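Local structure of interleukin-20 receptor subunit beta (Homo sapiens, 6DF3) at residues 1-9 / 17-25; 105-113 / 182-190. The protein pairs with IL20RA to form a receptor for interleukins 19, 20 and 24, and with IL22RA1 to form one for interleukins 20 and 24. The protein carries 1 engineered substitution. All coordinates share one frame; numbering follows the deposited sequence.

Contact 1: residues 1-9 / 17-25; sequences LPAPQNLSV and LLMWSPVIA
Pro4 and Leu7 close on Trp20 in the first beta hairpin of the N-terminal fibronectin type-III domain, where strand 8-12 runs antiparallel to strand 15-19 and both chains stay in contact beyond the regular pairing. An apolar inner face is set against a polar outer one. The tight inner face is turned into the sandwich. Pro4 CB lies obliquely against the indole, 3.7 Å from Trp20 CD1, while Leu7 CD1 reaches Trp20 CB at 3.8 Å. With Trp20 CG set between the backbone N and the carbonyl carbon (chi1 53°), the indole swings off the 1-9 chain and into the domain, where it meets Tyr32 edge-to-face. Nearer the N-terminus, the two methyls of Val23 pack beside Pro2: CG2 comes within 3.5 Å of Pro2 O, and CG1 rests 4.0 Å from Pro2 CB. At the other end Val9 CG2 touches Leu18 CD1, the side chains crossing at about a right angle.

The outer side faces solvent, with Asn6 exposed and Ser8, Met19 and Ser21 partly so. Asn6 takes a left-handed backbone conformation between the Gln5 carbonyl, which accepts Ser21 N, and the mutually bonded pair Ser8 and Met19; the 1-9 chain thus spends one residue more than its partner. Ser21 OG donates to Asn6 OD1 at 3.1 Å, tilted 33° from the carbonyl plane. Were this serine an alanine, Asn6 OD1 would probably lose this donor and its amide be freer to turn, although the backbone bond to Gln5 could remain. Asn6 is a predicted glycosylation site that bears no sugar in this structure. On the same face, the bent end of Met19 brings its methyl CE to 3.5 Å from Ser8 OG.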
ATOM      1  N   LEU C   1      24.080 -34.637  12.975  1.00109.35           N
ATOM      2  CA  LEU C   1      23.528 -33.392  13.613  1.00105.66           C
ATOM      3  C   LEU C   1      22.111 -33.589  14.132  1.00100.64           C
ATOM      4  O   LEU C   1      21.203 -33.816  13.351  1.00 97.39           O
ATOM      5  CB  LEU C   1      23.531 -32.177  12.667  1.00101.69           C
ATOM      6  CG  LEU C   1      24.628 -31.082  12.753  1.00105.20           C
ATOM      7  CD1 LEU C   1      24.095 -29.785  12.152  1.00 99.26           C
ATOM      8  CD2 LEU C   1      25.192 -30.794  14.149  1.00107.72           C
ATOM      9  N   PRO C   2      21.920 -33.527  15.463  1.00103.60           N
ATOM     10  CA  PRO C   2      20.585 -33.350  16.070  1.00 99.73           C
ATOM     11  C   PRO C   2      19.770 -32.214  15.437  1.00 92.72           C
ATOM     12  O   PRO C   2      20.337 -31.147  15.175  1.00 93.13           O
ATOM     13  CB  PRO C   2      20.938 -32.960  17.522  1.00102.32           C
ATOM     14  CG  PRO C   2      22.243 -33.697  17.800  1.00109.73           C
ATOM     15  CD  PRO C   2      22.899 -34.008  16.473  1.00109.91           C
ATOM     16  N   ALA C   3      18.472 -32.396  15.206  1.00 86.03           N
ATOM     17  CA  ALA C   3      17.640 -31.231  14.791  1.00 80.46           C
ATOM     18  C   ALA C   3      17.392 -30.302  15.971  1.00 78.95           C
ATOM     19  O   ALA C   3      17.427 -30.734  17.127  1.00 82.80           O
ATOM     20  CB  ALA C   3      16.337 -31.672  14.207  1.00 76.75           C
ATOM     21  N   PRO C   4      17.186 -29.007  15.702  1.00 76.21           N
ATOM     22  CA  PRO C   4      16.835 -28.085  16.800  1.00 74.53           C
ATOM     23  C   PRO C   4      15.456 -28.423  17.385  1.00 72.76           C
ATOM     24  O   PRO C   4      14.609 -28.884  16.646  1.00 71.13           O
ATOM     25  CB  PRO C   4      16.787 -26.694  16.117  1.00 72.11           C
ATOM     26  CG  PRO C   4      17.104 -26.919  14.666  1.00 71.15           C
ATOM     27  CD  PRO C   4      17.130 -28.376  14.368  1.00 72.17           C
ATOM     28  N   GLN C   5      15.269 -28.192  18.683  1.00 74.17           N
ATOM     29  CA  GLN C   5      14.094 -28.582  19.440  1.00 73.60           C
ATOM     30  C   GLN C   5      13.545 -27.336  20.121  1.00 71.94           C
ATOM     31  O   GLN C   5      14.187 -26.282  20.093  1.00 70.22           O
ATOM     32  CB  GLN C   5      14.468 -29.650  20.476  1.00 82.16           C
ATOM     33  CG  GLN C   5      14.915 -31.022  19.911  1.00 86.15           C
ATOM     34  CD  GLN C   5      13.883 -31.668  18.966  1.00 87.86           C
ATOM     35  OE1 GLN C   5      12.680 -31.533  19.172  1.00 92.67           O
ATOM     36  NE2 GLN C   5      14.351 -32.346  17.911  1.00 88.73           N
ATOM     37  N   ASN C   6      12.350 -27.465  20.702  1.00 70.39           N
ATOM     38  CA  ASN C   6      11.702 -26.418  21.490  1.00 69.09           C
ATOM     39  C   ASN C   6      11.465 -25.141  20.636  1.00 64.32           C
ATOM     40  O   ASN C   6      11.852 -24.054  20.975  1.00 60.45           O
ATOM     41  CB  ASN C   6      12.505 -26.176  22.780  1.00 77.25           C
ATOM     42  CG  ASN C   6      12.837 -27.507  23.526  1.00 87.91           C
ATOM     43  OD1 ASN C   6      13.962 -28.086  23.453  1.00 88.38           O
ATOM     44  ND2 ASN C   6      11.824 -28.031  24.199  1.00 94.50           N
ATOM     45  N   LEU C   7      10.843 -25.319  19.489  1.00 59.95           N
ATOM     46  CA  LEU C   7      10.538 -24.215  18.619  1.00 57.34           C
ATOM     47  C   LEU C   7       9.354 -23.479  19.148  1.00 57.96           C
ATOM     48  O   LEU C   7       8.335 -24.121  19.492  1.00 56.73           O
ATOM     49  CB  LEU C   7      10.148 -24.680  17.233  1.00 55.65           C
ATOM     50  CG  LEU C   7      11.344 -24.875  16.314  1.00 56.24           C
ATOM     51  CD1 LEU C   7      12.273 -25.945  16.825  1.00 61.72           C
ATOM     52  CD2 LEU C   7      10.863 -25.204  14.938  1.00 55.06           C
ATOM     53  N   SER C   8       9.480 -22.151  19.198  1.00 54.49           N
ATOM     54  CA  SER C   8       8.353 -21.293  19.513  1.00 55.87           C
ATOM     55  C   SER C   8       8.482 -19.904  18.821  1.00 55.09           C
ATOM     56  O   SER C   8       9.553 -19.524  18.386  1.00 58.61           O
ATOM     57  CB  SER C   8       8.182 -21.189  21.058  1.00 56.95           C
ATOM     58  OG  SER C   8       9.117 -20.272  21.608  1.00 61.65           O
ATOM     59  N   VAL C   9       7.374 -19.180  18.706  1.00 54.56           N
ATOM     60  CA  VAL C   9       7.385 -17.805  18.232  1.00 51.71           C
ATOM     61  C   VAL C   9       7.029 -16.863  19.389  1.00 52.66           C
ATOM     62  O   VAL C   9       5.965 -16.966  19.929  1.00 50.93           O
ATOM     63  CB  VAL C   9       6.395 -17.597  17.054  1.00 49.42           C
ATOM     64  CG1 VAL C   9       6.442 -16.152  16.565  1.00 49.66           C
ATOM     65  CG2 VAL C   9       6.735 -18.522  15.868  1.00 48.81           C
ATOM     66  N   LEU C  17       9.527 -13.222  16.312  1.00 51.51           N
ATOM     67  CA  LEU C  17      10.796 -13.907  16.536  1.00 55.57           C
ATOM     68  C   LEU C  17      10.603 -15.417  16.631  1.00 52.73           C
ATOM     69  O   LEU C  17       9.955 -15.868  17.534  1.00 50.35           O
ATOM     70  CB  LEU C  17      11.407 -13.417  17.865  1.00 59.52           C
ATOM     71  CG  LEU C  17      12.656 -12.572  17.941  1.00 67.50           C
ATOM     72  CD1 LEU C  17      13.230 -12.499  19.393  1.00 70.49           C
ATOM     73  CD2 LEU C  17      13.721 -13.109  17.005  1.00 67.46           C
ATOM     74  N   LEU C  18      11.156 -16.194  15.713  1.00 52.52           N
ATOM     75  CA  LEU C  18      11.183 -17.652  15.853  1.00 52.42           C
ATOM     76  C   LEU C  18      12.401 -18.001  16.687  1.00 57.74           C
ATOM     77  O   LEU C  18      13.413 -17.299  16.559  1.00 62.79           O
ATOM     78  CB  LEU C  18      11.245 -18.333  14.491  1.00 52.68           C
ATOM     79  CG  LEU C  18      11.352 -19.872  14.478  1.00 52.09           C
ATOM     80  CD1 LEU C  18      10.059 -20.425  15.019  1.00 51.71           C
ATOM     81  CD2 LEU C  18      11.623 -20.372  13.076  1.00 51.78           C
ATOM     82  N   MET C  19      12.299 -19.017  17.569  1.00 57.23           N
ATOM     83  CA  MET C  19      13.346 -19.338  18.632  1.00 63.04           C
ATOM     84  C   MET C  19      13.364 -20.811  18.819  1.00 61.45           C
ATOM     85  O   MET C  19      12.354 -21.450  18.609  1.00 57.12           O
ATOM     86  CB  MET C  19      13.094 -18.742  20.027  1.00 64.68           C
ATOM     87  CG  MET C  19      12.998 -17.213  20.021  1.00 69.85           C
ATOM     88  SD  MET C  19      12.451 -16.376  21.554  1.00 74.44           S
ATOM     89  CE  MET C  19      11.279 -17.573  22.206  1.00 76.16           C
ATOM     90  N   TRP C  20      14.531 -21.328  19.152  1.00 61.54           N
ATOM     91  CA  TRP C  20      14.722 -22.752  19.350  1.00 64.63           C
ATOM     92  C   TRP C  20      15.894 -22.924  20.322  1.00 68.02           C
ATOM     93  O   TRP C  20      16.624 -21.977  20.564  1.00 66.74           O
ATOM     94  CB  TRP C  20      14.923 -23.460  17.993  1.00 62.76           C
ATOM     95  CG  TRP C  20      16.018 -22.867  17.138  1.00 64.98           C
ATOM     96  CD1 TRP C  20      17.304 -23.210  17.168  1.00 69.06           C
ATOM     97  CD2 TRP C  20      15.906 -21.837  16.140  1.00 63.61           C
ATOM     98  NE1 TRP C  20      18.028 -22.477  16.275  1.00 70.39           N
ATOM     99  CE2 TRP C  20      17.195 -21.622  15.622  1.00 67.88           C
ATOM    100  CE3 TRP C  20      14.855 -21.088  15.637  1.00 61.55           C
ATOM    101  CZ2 TRP C  20      17.473 -20.671  14.615  1.00 67.65           C
ATOM    102  CZ3 TRP C  20      15.118 -20.124  14.645  1.00 62.45           C
ATOM    103  CH2 TRP C  20      16.425 -19.938  14.134  1.00 65.43           C
ATOM    104  N   SER C  21      16.060 -24.119  20.887  1.00 73.18           N
ATOM    105  CA  SER C  21      17.242 -24.423  21.685  1.00 79.13           C
ATOM    106  C   SER C  21      18.430 -24.676  20.746  1.00 80.27           C
ATOM    107  O   SER C  21      18.262 -25.274  19.703  1.00 78.33           O
ATOM    108  CB  SER C  21      17.066 -25.686  22.528  1.00 82.80           C
ATOM    109  OG  SER C  21      15.854 -25.656  23.215  1.00 82.23           O
ATOM    110  N   PRO C  22      19.632 -24.242  21.145  1.00 83.47           N
ATOM    111  CA  PRO C  22      20.756 -24.460  20.264  1.00 86.23           C
ATOM    112  C   PRO C  22      21.153 -25.920  20.194  1.00 88.92           C
ATOM    113  O   PRO C  22      21.063 -26.637  21.188  1.00 92.61           O
ATOM    114  CB  PRO C  22      21.873 -23.644  20.925  1.00 89.65           C
ATOM    115  CG  PRO C  22      21.506 -23.625  22.367  1.00 91.10           C
ATOM    116  CD  PRO C  22      20.025 -23.451  22.335  1.00 85.39           C
ATOM    117  N   VAL C  23      21.606 -26.338  19.030  1.00 89.00           N
ATOM    118  CA  VAL C  23      22.105 -27.677  18.848  1.00 93.60           C
ATOM    119  C   VAL C  23      23.549 -27.721  19.315  1.00101.36           C
ATOM    120  O   VAL C  23      24.342 -26.842  18.970  1.00 98.90           O
ATOM    121  CB  VAL C  23      21.991 -28.111  17.391  1.00 92.89           C
ATOM    122  CG1 VAL C  23      22.740 -29.410  17.134  1.00 97.69           C
ATOM    123  CG2 VAL C  23      20.509 -28.224  17.047  1.00 90.83           C
ATOM    124  N   ILE C  24      23.867 -28.763  20.085  1.00109.36           N
ATOM    125  CA  ILE C  24      25.153 -28.889  20.758  1.00118.15           C
ATOM    126  C   ILE C  24      26.187 -29.421  19.767  1.00123.21           C
ATOM    127  O   ILE C  24      25.944 -30.429  19.086  1.00125.09           O
ATOM    128  CB  ILE C  24      25.043 -29.784  22.040  1.00125.83           C
ATOM    129  CG1 ILE C  24      26.016 -29.283  23.120  1.00134.65           C
ATOM    130  CG2 ILE C  24      25.249 -31.292  21.779  1.00129.27           C
ATOM    131  CD1 ILE C  24      25.625 -27.916  23.668  1.00131.98           C
ATOM    132  N   ALA C  25      27.334 -28.749  19.686  1.00126.05           N
ATOM    133  CA  ALA C  25      28.387 -29.134  18.747  1.00127.68           C
ATOM    134  C   ALA C  25      29.760 -28.627  19.191  1.00132.36           C
ATOM    135  O   ALA C  25      30.392 -27.824  18.485  1.00127.01           O
ATOM    136  CB  ALA C  25      28.046 -28.623  17.348  1.00123.37           C
TER

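Contact 2: residues 105-113 / 182-190; sequences TRPGMEITK and SAFSQTECV
Ile111 divides its branches between Glu188 and Val190, on two chains that run side by side in the same general direction in the second fibronectin type-III domain. Here van der Waals contact, not a shared ladder, joins the segments. CG1 of Ile111 passes Glu188 OE1 at 3.9 Å, the side chains sliding past each other in opposite directions, and Ile111 CG2 meets Val190 CG1 at 4.0 Å. With CG2 anti to the backbone N and CG1 beside it (chi1 -55°), both branches find a neighbour. Lys113 adds its aliphatic stem, CE resting 3.7 Å from Val190 CB. Midway along, the Met109 methyl is modelled very close to Ser185 OG, and the exact spacing is doubtful.

The other end is built largely on backbone oxygens. Arg106 CB sits 3.8 Å from Phe184 O and nearly as close to Ala183 O, while Pro107 O faces Ser185 CB at 3.5 Å. Ser182 OG lies 3.7 Å from Pro107 CD.

In the next shell the two serines are held in place. Ser182 OG donates locally to Ala183 O at 2.8 Å; strand 167-175 supplies the other bonds, Thr173 N to Ser182 OG and Ala171 N to Ser185 OG. Thr105 OG1 turns to Asn13 of the first domain, and Cys189 is tied to Cys168 by a disulfide.

The contact therefore spans one edge of the sandwich: strand 109-114 belongs to a three-stranded sheet beside strand 117-122, whereas strand 180-189 borders strand 167-175 in the four-stranded sheet, with Ile111 also packed on Leu118, Ile120 and Val169 between the two.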
ATOM      1  N   THR C 105       1.360  -4.399  23.575  1.00 61.83           N
ATOM      2  CA  THR C 105       1.582  -3.789  24.864  1.00 66.88           C
ATOM      3  C   THR C 105       0.889  -2.423  24.881  1.00 69.75           C
ATOM      4  O   THR C 105       0.432  -1.857  23.851  1.00 61.76           O
ATOM      5  CB  THR C 105       3.098  -3.757  25.194  1.00 68.44           C
ATOM      6  OG1 THR C 105       3.828  -3.386  24.043  1.00 75.25           O
ATOM      7  CG2 THR C 105       3.636  -5.147  25.456  1.00 70.80           C
ATOM      8  N   ARG C 106       0.685  -1.928  26.078  1.00 72.57           N
ATOM      9  CA  ARG C 106       0.422  -0.530  26.203  1.00 75.69           C
ATOM     10  C   ARG C 106       1.607   0.385  25.705  1.00 75.47           C
ATOM     11  O   ARG C 106       2.795   0.101  25.953  1.00 67.71           O
ATOM     12  CB  ARG C 106      -0.014  -0.226  27.594  1.00 80.92           C
ATOM     13  CG  ARG C 106       1.016  -0.472  28.646  1.00 87.33           C
ATOM     14  CD  ARG C 106       0.261  -1.010  29.849  1.00 92.53           C
ATOM     15  NE  ARG C 106       1.021  -0.932  31.057  1.00 95.23           N
ATOM     16  CZ  ARG C 106       0.722  -1.614  32.146  1.00105.58           C
ATOM     17  NH1 ARG C 106      -0.298  -2.479  32.175  1.00108.24           N
ATOM     18  NH2 ARG C 106       1.464  -1.440  33.228  1.00113.28           N
ATOM     19  N   PRO C 107       1.265   1.470  24.933  1.00 76.70           N
ATOM     20  CA  PRO C 107       2.334   2.270  24.340  1.00 75.17           C
ATOM     21  C   PRO C 107       3.038   3.116  25.373  1.00 75.74           C
ATOM     22  O   PRO C 107       2.373   3.666  26.267  1.00 77.06           O
ATOM     23  CB  PRO C 107       1.583   3.161  23.297  1.00 77.15           C
ATOM     24  CG  PRO C 107       0.182   3.309  23.868  1.00 78.31           C
ATOM     25  CD  PRO C 107      -0.077   1.947  24.518  1.00 78.48           C
ATOM     26  N   GLY C 108       4.359   3.252  25.226  1.00 76.01           N
ATOM     27  CA  GLY C 108       5.137   4.262  25.964  1.00 78.96           C
ATOM     28  C   GLY C 108       4.816   5.655  25.418  1.00 84.45           C
ATOM     29  O   GLY C 108       4.250   5.803  24.311  1.00 84.67           O
ATOM     30  N   MET C 109       5.160   6.688  26.171  1.00 88.72           N
ATOM     31  CA  MET C 109       4.413   7.942  26.084  1.00 92.42           C
ATOM     32  C   MET C 109       5.035   8.943  26.986  1.00 92.60           C
ATOM     33  O   MET C 109       5.230   8.651  28.141  1.00 92.95           O
ATOM     34  CB  MET C 109       2.960   7.738  26.555  1.00 94.39           C
ATOM     35  CG  MET C 109       2.143   9.010  26.658  1.00 99.33           C
ATOM     36  SD  MET C 109       0.929   9.054  27.999  1.00109.45           S
ATOM     37  CE  MET C 109      -0.419   8.197  27.195  1.00102.80           C
ATOM     38  N   GLU C 110       5.295  10.129  26.459  1.00 92.79           N
ATOM     39  CA  GLU C 110       5.871  11.212  27.218  1.00 96.21           C
ATOM     40  C   GLU C 110       5.038  12.506  27.077  1.00 99.12           C
ATOM     41  O   GLU C 110       4.856  13.023  25.962  1.00101.30           O
ATOM     42  CB  GLU C 110       7.285  11.417  26.713  1.00 97.93           C
ATOM     43  CG  GLU C 110       8.121  12.357  27.568  1.00104.09           C
ATOM     44  CD  GLU C 110       9.311  12.906  26.811  1.00108.19           C
ATOM     45  OE1 GLU C 110       9.740  14.054  27.134  1.00113.44           O
ATOM     46  OE2 GLU C 110       9.794  12.188  25.890  1.00106.47           O
ATOM     47  N   ILE C 111       4.544  13.041  28.199  1.00101.25           N
ATOM     48  CA  ILE C 111       3.805  14.296  28.206  1.00101.61           C
ATOM     49  C   ILE C 111       4.749  15.436  28.521  1.00107.85           C
ATOM     50  O   ILE C 111       5.695  15.291  29.291  1.00109.42           O
ATOM     51  CB  ILE C 111       2.650  14.301  29.226  1.00103.67           C
ATOM     52  CG1 ILE C 111       1.715  13.125  28.980  1.00101.96           C
ATOM     53  CG2 ILE C 111       1.839  15.597  29.170  1.00107.29           C
ATOM     54  CD1 ILE C 111       1.264  12.926  27.553  1.00 99.38           C
ATOM     55  N   THR C 112       4.445  16.586  27.932  1.00109.00           N
ATOM     56  CA  THR C 112       5.281  17.743  28.020  1.00113.80           C
ATOM     57  C   THR C 112       4.324  18.962  27.884  1.00118.14           C
ATOM     58  O   THR C 112       3.155  18.796  27.489  1.00119.30           O
ATOM     59  CB  THR C 112       6.404  17.608  26.952  1.00111.61           C
ATOM     60  OG1 THR C 112       7.086  18.845  26.755  1.00115.79           O
ATOM     61  CG2 THR C 112       5.870  17.149  25.610  1.00109.16           C
ATOM     62  N   LYS C 113       4.771  20.156  28.273  1.00123.38           N
ATOM     63  CA  LYS C 113       3.971  21.386  28.070  1.00126.16           C
ATOM     64  C   LYS C 113       4.811  22.643  27.897  1.00128.05           C
ATOM     65  O   LYS C 113       5.523  23.058  28.800  1.00131.51           O
ATOM     66  CB  LYS C 113       2.954  21.602  29.197  1.00129.47           C
ATOM     67  CG  LYS C 113       3.473  21.350  30.601  1.00131.94           C
ATOM     68  CD  LYS C 113       2.477  21.869  31.622  1.00135.56           C
ATOM     69  CE  LYS C 113       2.610  21.200  32.984  1.00137.23           C
ATOM     70  NZ  LYS C 113       3.584  21.865  33.881  1.00142.32           N
ATOM     71  N   SER C 182      -4.586  -2.373  21.702  1.00 67.89           N
ATOM     72  CA  SER C 182      -3.987  -2.580  23.031  1.00 69.57           C
ATOM     73  C   SER C 182      -4.832  -2.006  24.202  1.00 73.72           C
ATOM     74  O   SER C 182      -5.788  -1.253  24.015  1.00 73.17           O
ATOM     75  CB  SER C 182      -2.582  -1.961  23.129  1.00 68.72           C
ATOM     76  OG  SER C 182      -2.592  -0.563  23.388  1.00 70.80           O
ATOM     77  N   ALA C 183      -4.435  -2.371  25.416  1.00 73.69           N
ATOM     78  CA  ALA C 183      -4.913  -1.732  26.646  1.00 76.04           C
ATOM     79  C   ALA C 183      -4.453  -0.280  26.610  1.00 77.35           C
ATOM     80  O   ALA C 183      -3.479   0.037  25.924  1.00 75.54           O
ATOM     81  CB  ALA C 183      -4.319  -2.432  27.891  1.00 73.98           C
ATOM     82  N   PHE C 184      -5.123   0.588  27.366  1.00 83.62           N
ATOM     83  CA  PHE C 184      -4.631   1.957  27.567  1.00 85.06           C
ATOM     84  C   PHE C 184      -3.355   1.954  28.404  1.00 84.92           C
ATOM     85  O   PHE C 184      -3.145   1.061  29.213  1.00 88.93           O
ATOM     86  CB  PHE C 184      -5.704   2.845  28.207  1.00 89.86           C
ATOM     87  CG  PHE C 184      -6.747   3.290  27.229  1.00 92.31           C
ATOM     88  CD1 PHE C 184      -6.548   4.455  26.452  1.00 93.21           C
ATOM     89  CD2 PHE C 184      -7.895   2.532  27.017  1.00 92.89           C
ATOM     90  CE1 PHE C 184      -7.495   4.869  25.522  1.00 93.46           C
ATOM     91  CE2 PHE C 184      -8.851   2.951  26.080  1.00 95.16           C
ATOM     92  CZ  PHE C 184      -8.655   4.127  25.341  1.00 93.62           C
ATOM     93  N   SER C 185      -2.489   2.938  28.184  1.00 82.79           N
ATOM     94  CA  SER C 185      -1.332   3.157  29.056  1.00 84.77           C
ATOM     95  C   SER C 185      -1.804   3.774  30.389  1.00 89.57           C
ATOM     96  O   SER C 185      -2.984   4.157  30.526  1.00 90.40           O
ATOM     97  CB  SER C 185      -0.342   4.117  28.405  1.00 83.10           C
ATOM     98  OG  SER C 185      -0.939   5.416  28.281  1.00 82.34           O
ATOM     99  N   GLN C 186      -0.875   3.922  31.333  1.00 91.48           N
ATOM    100  CA  GLN C 186      -1.163   4.652  32.570  1.00 98.46           C
ATOM    101  C   GLN C 186      -1.620   6.094  32.246  1.00 99.81           C
ATOM    102  O   GLN C 186      -1.027   6.754  31.386  1.00 98.56           O
ATOM    103  CB  GLN C 186       0.089   4.707  33.465  1.00102.96           C
ATOM    104  CG  GLN C 186       0.284   3.493  34.377  1.00108.59           C
ATOM    105  CD  GLN C 186      -0.134   3.742  35.830  1.00113.93           C
ATOM    106  OE1 GLN C 186      -0.405   4.882  36.239  1.00115.05           O
ATOM    107  NE2 GLN C 186      -0.171   2.666  36.617  1.00116.61           N
ATOM    108  N   THR C 187      -2.664   6.571  32.929  1.00101.35           N
ATOM    109  CA  THR C 187      -3.068   7.968  32.817  1.00102.84           C
ATOM    110  C   THR C 187      -1.985   8.848  33.419  1.00107.20           C
ATOM    111  O   THR C 187      -1.455   8.562  34.488  1.00106.41           O
ATOM    112  CB  THR C 187      -4.415   8.276  33.493  1.00105.27           C
ATOM    113  OG1 THR C 187      -5.445   7.547  32.841  1.00102.61           O
ATOM    114  CG2 THR C 187      -4.773   9.776  33.393  1.00108.64           C
ATOM    115  N   GLU C 188      -1.632   9.902  32.698  1.00109.17           N
ATOM    116  CA  GLU C 188      -0.790  10.947  33.251  1.00113.83           C
ATOM    117  C   GLU C 188      -1.540  12.290  33.296  1.00113.17           C
ATOM    118  O   GLU C 188      -2.416  12.564  32.483  1.00107.77           O
ATOM    119  CB  GLU C 188       0.490  11.018  32.436  1.00115.60           C
ATOM    120  CG  GLU C 188       1.566  11.919  33.045  1.00121.76           C
ATOM    121  CD  GLU C 188       2.967  11.481  32.623  1.00121.54           C
ATOM    122  OE1 GLU C 188       3.088  10.678  31.681  1.00110.16           O
ATOM    123  OE2 GLU C 188       3.950  11.946  33.245  1.00127.11           O
ATOM    124  N   CYS C 189      -1.214  13.102  34.276  1.00117.02           N
ATOM    125  CA  CYS C 189      -1.963  14.351  34.504  1.00125.45           C
ATOM    126  C   CYS C 189      -0.993  15.493  34.654  1.00123.95           C
ATOM    127  O   CYS C 189       0.029  15.354  35.314  1.00122.60           O
ATOM    128  CB  CYS C 189      -2.886  14.279  35.747  1.00133.56           C
ATOM    129  SG  CYS C 189      -4.256  13.074  35.636  1.00140.34           S
ATOM    130  N   VAL C 190      -1.295  16.605  33.996  1.00125.41           N
ATOM    131  CA  VAL C 190      -0.619  17.871  34.287  1.00130.35           C
ATOM    132  C   VAL C 190      -1.684  18.928  34.480  1.00130.68           C
ATOM    133  O   VAL C 190      -1.354  20.052  34.773  1.00137.05           O
ATOM    134  CB  VAL C 190       0.417  18.271  33.189  1.00129.60           C
ATOM    135  CG1 VAL C 190       1.305  17.086  32.813  1.00126.34           C
ATOM    136  CG2 VAL C 190      -0.256  18.827  31.937  1.00129.78           C
TER

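How the contacts relate
The contacts come in series along the chain, contact 1 near its start and contact 2 bringing the end of this construct back to the opening of the second domain. Each belongs to a different fibronectin type-III domain of the extracellular part, on opposite sides of the chain's centre. The centres of contact 1 and contact 2 are about 37 Å apart. The nearest atoms of contact 1 and contact 2 are about 13 Å apart, so the two do not touch, and they share no sheet. The two domains share a fold, but the contacts join different parts of it: contact 1 neighbouring strands of one sheet, contact 2 the edge strands of two facing sheets. Together they illustrate the tandem two-domain build of this type II cytokine receptor.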